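Local coordinates for protein V-type ATP synthase alpha chain (Nanoarchaeum equitans Kin4-M, PDB 5BN3) that belongs to the alpha-chain (subunit A) family of V-type ATP synthases, has a P-loop nucleotide-binding domain and holds ADP and magnesium in this model, at residues 217-222 with 374-379; 352-357 with 395-400. One frame throughout, in Å; residues are numbered along the deposited sequence.

Contact 1: residues 217-222 with 374-379; sequences GSAAVP and TIIGAV. With MG (magnesium ion), chain L.
Two neighbouring parallel strands in the central sheet of the P-loop nucleotide-binding domain meet here: 218-222, which leads into the P-loop, and the end of 370-379. Their segment axes lie 22° apart, and five backbone hydrogen bonds form the parallel ladder. It starts with Ile375 N to Gly217 O (3.1 Å) and ends with Val379 N to Val221 O (3.0 Å), where the donor stands 58° out of the carbonyl plane. Between them, Val221 N reaches Gly377 O at 2.8 Å.

On one face, the short Ala219 lets Ile376 lie close, CB to CD1 at 4.0 Å, while CG2 of Val221 meets CG2 of Ile376 at 3.7 Å. Pro222 and Val379 pack CB to CB on the other face; proline, lacking an N-H, is tolerated because the ladder uses N and O of Val221. With OG1 beside the backbone N (chi1 -49°), Thr374 lays CG2 against Gly217 O; OG1 binds magnesium at 2.4 Å, a site shared with Ser372, and is also hydrogen-bonded to Gly216 N.

Helix 229-239 covers the Val221, Ile376 and Ala378 face, and helix 389-395 packs on Ala220, Pro222 and Val379; strand 314-320 continues the sheet beyond 370-379.

Contact 2: residues 352-357 with 395-400; sequences KLAEFY and LRLVGA
The last turns of helix 349-357 pack against the irregular connection that follows helix 389-395 and leads to strand 400-401, all within the P-loop nucleotide-binding domain. The backbones approach most closely at Ala354 and Leu397, whose CA atoms are 6.7 Å apart, and no direct hydrogen bond crosses between the segments. At the end of the helix, Leu353 O accepts from both Phe356 N and Tyr357 N.

Leu397 carries much of the packing. Its CG is anti to the carbonyl carbon (chi1 -64°), and the branched end reaches the helix: CD1 comes to 3.8 Å from Leu353 CB and also meets Ala354 N, while CD2 lies 4.0 Å from Ala354 CB. A leucine suits this place because its two methyls can spread over the helix surface, and alanine, with a single methyl, allows the backbone of the helix to be approached. Ala192 in the chain of NEQ263 packs on both Ala354 and Leu397, so this edge of the contact also borders a subunit interface.

Tyr357 offers its flat ring to the next residue of the connection. Val398 places CG1 over one face in a CH-pi contact, 3.9 Å from the ring centroid and offset toward the CD1-CE1 rim, while Phe356 CD2 lies over the opposite face. The aromatic ring is thus held between two apolar groups, and Leu397 CD1 approaches it obliquely. Thr322 and Thr394 also touch the Tyr357 side chain, from helices 322-335 and 389-395.

Where the backbones do not reach each other, a water bridges them, donating to Tyr357 O at 3.0 Å and to Leu397 O at 3.2 Å.

The centres of the two contacts lie 8 Å apart in the same nucleotide-binding domain. Their segments alternate along the chain, in the order 217-222, 352-357, 374-379 and 395-400, so the two contacts interleave in sequence as well as touching in space. Strand 218-222 joins them directly: Ser218 O probably accepts from Gly399 N, and Ala220 N probably donates to Ala400 O, which places the connection 395-400 along the edge of this strand away from 374-379. Tyr357 OH also packs on Gly377 CA. Together they link the central sheet, whose strand 218-222 runs into the P-loop, to helix 349-357 at the border with the chain of NEQ263.

Contact 1: residues 217-222 with 374-379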
# COMPACT_ATOMS: atom_id res chain seq x y z
N GLY A 217 -25.81 -12.12 -24.41
CA GLY A 217 -24.48 -11.91 -23.87
C GLY A 217 -24.49 -11.06 -22.62
O GLY A 217 -25.55 -10.77 -22.06
N SER A 218 -23.31 -10.65 -22.18
CA SER A 218 -23.20 -9.78 -21.01
C SER A 218 -22.01 -8.84 -21.16
O SER A 218 -21.04 -9.16 -21.86
CB SER A 218 -23.07 -10.60 -19.73
OG SER A 218 -21.98 -11.51 -19.81
N ALA A 219 -22.08 -7.69 -20.50
CA ALA A 219 -21.01 -6.70 -20.54
C ALA A 219 -20.88 -5.98 -19.22
O ALA A 219 -21.86 -5.82 -18.49
CB ALA A 219 -21.24 -5.70 -21.66
N ALA A 220 -19.67 -5.52 -18.92
CA ALA A 220 -19.43 -4.70 -17.73
C ALA A 220 -19.15 -3.26 -18.14
O ALA A 220 -18.47 -3.02 -19.15
CB ALA A 220 -18.26 -5.26 -16.94
N VAL A 221 -19.67 -2.31 -17.37
CA VAL A 221 -19.42 -0.89 -17.62
C VAL A 221 -18.84 -0.23 -16.37
O VAL A 221 -19.56 0.40 -15.60
CB VAL A 221 -20.71 -0.14 -18.02
CG1 VAL A 221 -20.38 1.26 -18.53
CG2 VAL A 221 -21.48 -0.90 -19.09
N PRO A 222 -17.52 -0.38 -16.16
CA PRO A 222 -16.89 0.28 -15.02
C PRO A 222 -16.40 1.67 -15.38
O PRO A 222 -16.02 1.92 -16.54
CB PRO A 222 -15.69 -0.63 -14.71
CG PRO A 222 -15.31 -1.18 -16.05
CD PRO A 222 -16.60 -1.32 -16.83
N THR A 374 -30.03 -10.68 -21.84
CA THR A 374 -28.77 -9.95 -21.97
C THR A 374 -28.56 -9.08 -20.73
O THR A 374 -29.48 -8.40 -20.29
CB THR A 374 -28.79 -9.08 -23.25
OG1 THR A 374 -29.22 -9.88 -24.36
CG2 THR A 374 -27.41 -8.52 -23.54
N ILE A 375 -27.37 -9.12 -20.15
CA ILE A 375 -27.12 -8.43 -18.88
C ILE A 375 -25.99 -7.41 -18.97
O ILE A 375 -24.86 -7.75 -19.31
CB ILE A 375 -26.82 -9.42 -17.74
CG1 ILE A 375 -28.05 -10.29 -17.45
CG2 ILE A 375 -26.41 -8.68 -16.48
CD1 ILE A 375 -27.83 -11.32 -16.36
N ILE A 376 -26.32 -6.16 -18.65
CA ILE A 376 -25.32 -5.09 -18.61
C ILE A 376 -25.14 -4.64 -17.16
O ILE A 376 -26.08 -4.14 -16.54
CB ILE A 376 -25.75 -3.88 -19.46
CG1 ILE A 376 -26.22 -4.33 -20.85
CG2 ILE A 376 -24.62 -2.87 -19.58
CD1 ILE A 376 -25.15 -5.04 -21.66
N GLY A 377 -23.94 -4.83 -16.62
CA GLY A 377 -23.66 -4.45 -15.25
C GLY A 377 -22.69 -3.29 -15.12
O GLY A 377 -21.53 -3.38 -15.52
N ALA A 378 -23.18 -2.18 -14.58
CA ALA A 378 -22.31 -1.04 -14.29
C ALA A 378 -21.50 -1.32 -13.03
O ALA A 378 -21.98 -1.97 -12.10
CB ALA A 378 -23.13 0.22 -14.13
N VAL A 379 -20.25 -0.84 -13.01
CA VAL A 379 -19.39 -1.02 -11.85
C VAL A 379 -18.82 0.34 -11.44
O VAL A 379 -18.47 1.15 -12.29
CB VAL A 379 -18.22 -1.99 -12.15
CG1 VAL A 379 -17.49 -2.35 -10.87
CG2 VAL A 379 -18.73 -3.25 -12.81
MG MG L . -31.46 -10.39 -24.91

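Contact 2: residues 352-357 with 395-400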
# COMPACT_ATOMS: atom_id res chain seq x y z
N LYS A 352 -20.80 -15.08 -5.77
CA LYS A 352 -22.05 -14.33 -5.68
C LYS A 352 -22.33 -13.57 -6.97
O LYS A 352 -23.45 -13.58 -7.46
CB LYS A 352 -22.01 -13.36 -4.49
CG LYS A 352 -22.13 -14.02 -3.12
CD LYS A 352 -23.53 -14.60 -2.92
CE LYS A 352 -23.69 -15.19 -1.52
NZ LYS A 352 -25.10 -15.58 -1.24
N LEU A 353 -21.31 -12.91 -7.50
CA LEU A 353 -21.43 -12.21 -8.78
C LEU A 353 -21.82 -13.18 -9.89
O LEU A 353 -22.62 -12.84 -10.76
CB LEU A 353 -20.11 -11.52 -9.13
CG LEU A 353 -19.74 -10.28 -8.31
CD1 LEU A 353 -18.34 -9.80 -8.66
CD2 LEU A 353 -20.74 -9.17 -8.54
N ALA A 354 -21.27 -14.39 -9.83
CA ALA A 354 -21.57 -15.41 -10.82
C ALA A 354 -23.04 -15.82 -10.79
O ALA A 354 -23.63 -16.11 -11.83
CB ALA A 354 -20.68 -16.62 -10.62
N GLU A 355 -23.63 -15.84 -9.60
CA GLU A 355 -25.05 -16.18 -9.46
C GLU A 355 -25.94 -15.21 -10.24
O GLU A 355 -27.06 -15.55 -10.63
CB GLU A 355 -25.47 -16.21 -7.98
CG GLU A 355 -24.91 -17.39 -7.20
CD GLU A 355 -25.30 -17.35 -5.73
OE1 GLU A 355 -26.16 -16.52 -5.35
OE2 GLU A 355 -24.75 -18.16 -4.95
N PHE A 356 -25.44 -14.00 -10.47
CA PHE A 356 -26.15 -13.01 -11.27
C PHE A 356 -25.87 -13.20 -12.76
O PHE A 356 -26.78 -13.47 -13.55
CB PHE A 356 -25.75 -11.60 -10.82
CG PHE A 356 -26.39 -10.50 -11.61
CD1 PHE A 356 -27.76 -10.45 -11.79
CD2 PHE A 356 -25.61 -9.49 -12.17
CE1 PHE A 356 -28.35 -9.43 -12.51
CE2 PHE A 356 -26.19 -8.46 -12.89
CZ PHE A 356 -27.56 -8.43 -13.06
N TYR A 357 -24.60 -13.07 -13.15
CA TYR A 357 -24.23 -13.07 -14.57
C TYR A 357 -24.46 -14.40 -15.29
O TYR A 357 -24.69 -14.41 -16.50
CB TYR A 357 -22.78 -12.61 -14.74
CG TYR A 357 -22.58 -11.14 -14.46
CD1 TYR A 357 -23.01 -10.18 -15.36
CD2 TYR A 357 -21.95 -10.71 -13.30
CE1 TYR A 357 -22.83 -8.83 -15.11
CE2 TYR A 357 -21.76 -9.37 -13.04
CZ TYR A 357 -22.21 -8.44 -13.95
OH TYR A 357 -22.03 -7.10 -13.70
N LEU A 395 -14.92 -9.09 -14.82
CA LEU A 395 -14.27 -9.27 -16.12
C LEU A 395 -14.04 -10.74 -16.47
O LEU A 395 -13.88 -11.09 -17.64
CB LEU A 395 -12.95 -8.50 -16.18
CG LEU A 395 -13.09 -6.98 -16.17
CD1 LEU A 395 -11.76 -6.30 -16.48
CD2 LEU A 395 -14.16 -6.55 -17.16
N ARG A 396 -14.03 -11.61 -15.46
CA ARG A 396 -13.86 -13.04 -15.72
C ARG A 396 -15.21 -13.75 -15.86
O ARG A 396 -15.26 -14.97 -16.02
CB ARG A 396 -12.99 -13.69 -14.64
CG ARG A 396 -11.60 -13.08 -14.55
CD ARG A 396 -10.59 -14.07 -13.98
NE ARG A 396 -11.00 -14.61 -12.69
CZ ARG A 396 -10.81 -13.99 -11.53
NH1 ARG A 396 -10.22 -12.80 -11.49
NH2 ARG A 396 -11.22 -14.55 -10.40
N LEU A 397 -16.28 -12.97 -15.84
CA LEU A 397 -17.63 -13.52 -15.96
C LEU A 397 -18.39 -13.03 -17.20
O LEU A 397 -19.24 -13.74 -17.73
CB LEU A 397 -18.45 -13.20 -14.70
CG LEU A 397 -17.99 -13.82 -13.38
CD1 LEU A 397 -18.78 -13.25 -12.21
CD2 LEU A 397 -18.12 -15.34 -13.42
N VAL A 398 -18.07 -11.82 -17.66
CA VAL A 398 -18.83 -11.21 -18.76
C VAL A 398 -18.15 -11.35 -20.12
O VAL A 398 -16.99 -11.75 -20.21
CB VAL A 398 -19.13 -9.72 -18.48
CG1 VAL A 398 -19.92 -9.58 -17.19
CG2 VAL A 398 -17.84 -8.91 -18.40
N GLY A 399 -18.89 -11.01 -21.18
CA GLY A 399 -18.41 -11.20 -22.54
C GLY A 399 -17.78 -9.97 -23.17
O GLY A 399 -17.20 -10.05 -24.25
N ALA A 400 -17.90 -8.82 -22.49
CA ALA A 400 -17.28 -7.59 -22.98
C ALA A 400 -16.98 -6.60 -21.87
O ALA A 400 -17.67 -6.56 -20.85
CB ALA A 400 -18.16 -6.93 -24.03
O HOH W 1 -22.37 -13.57 -18.28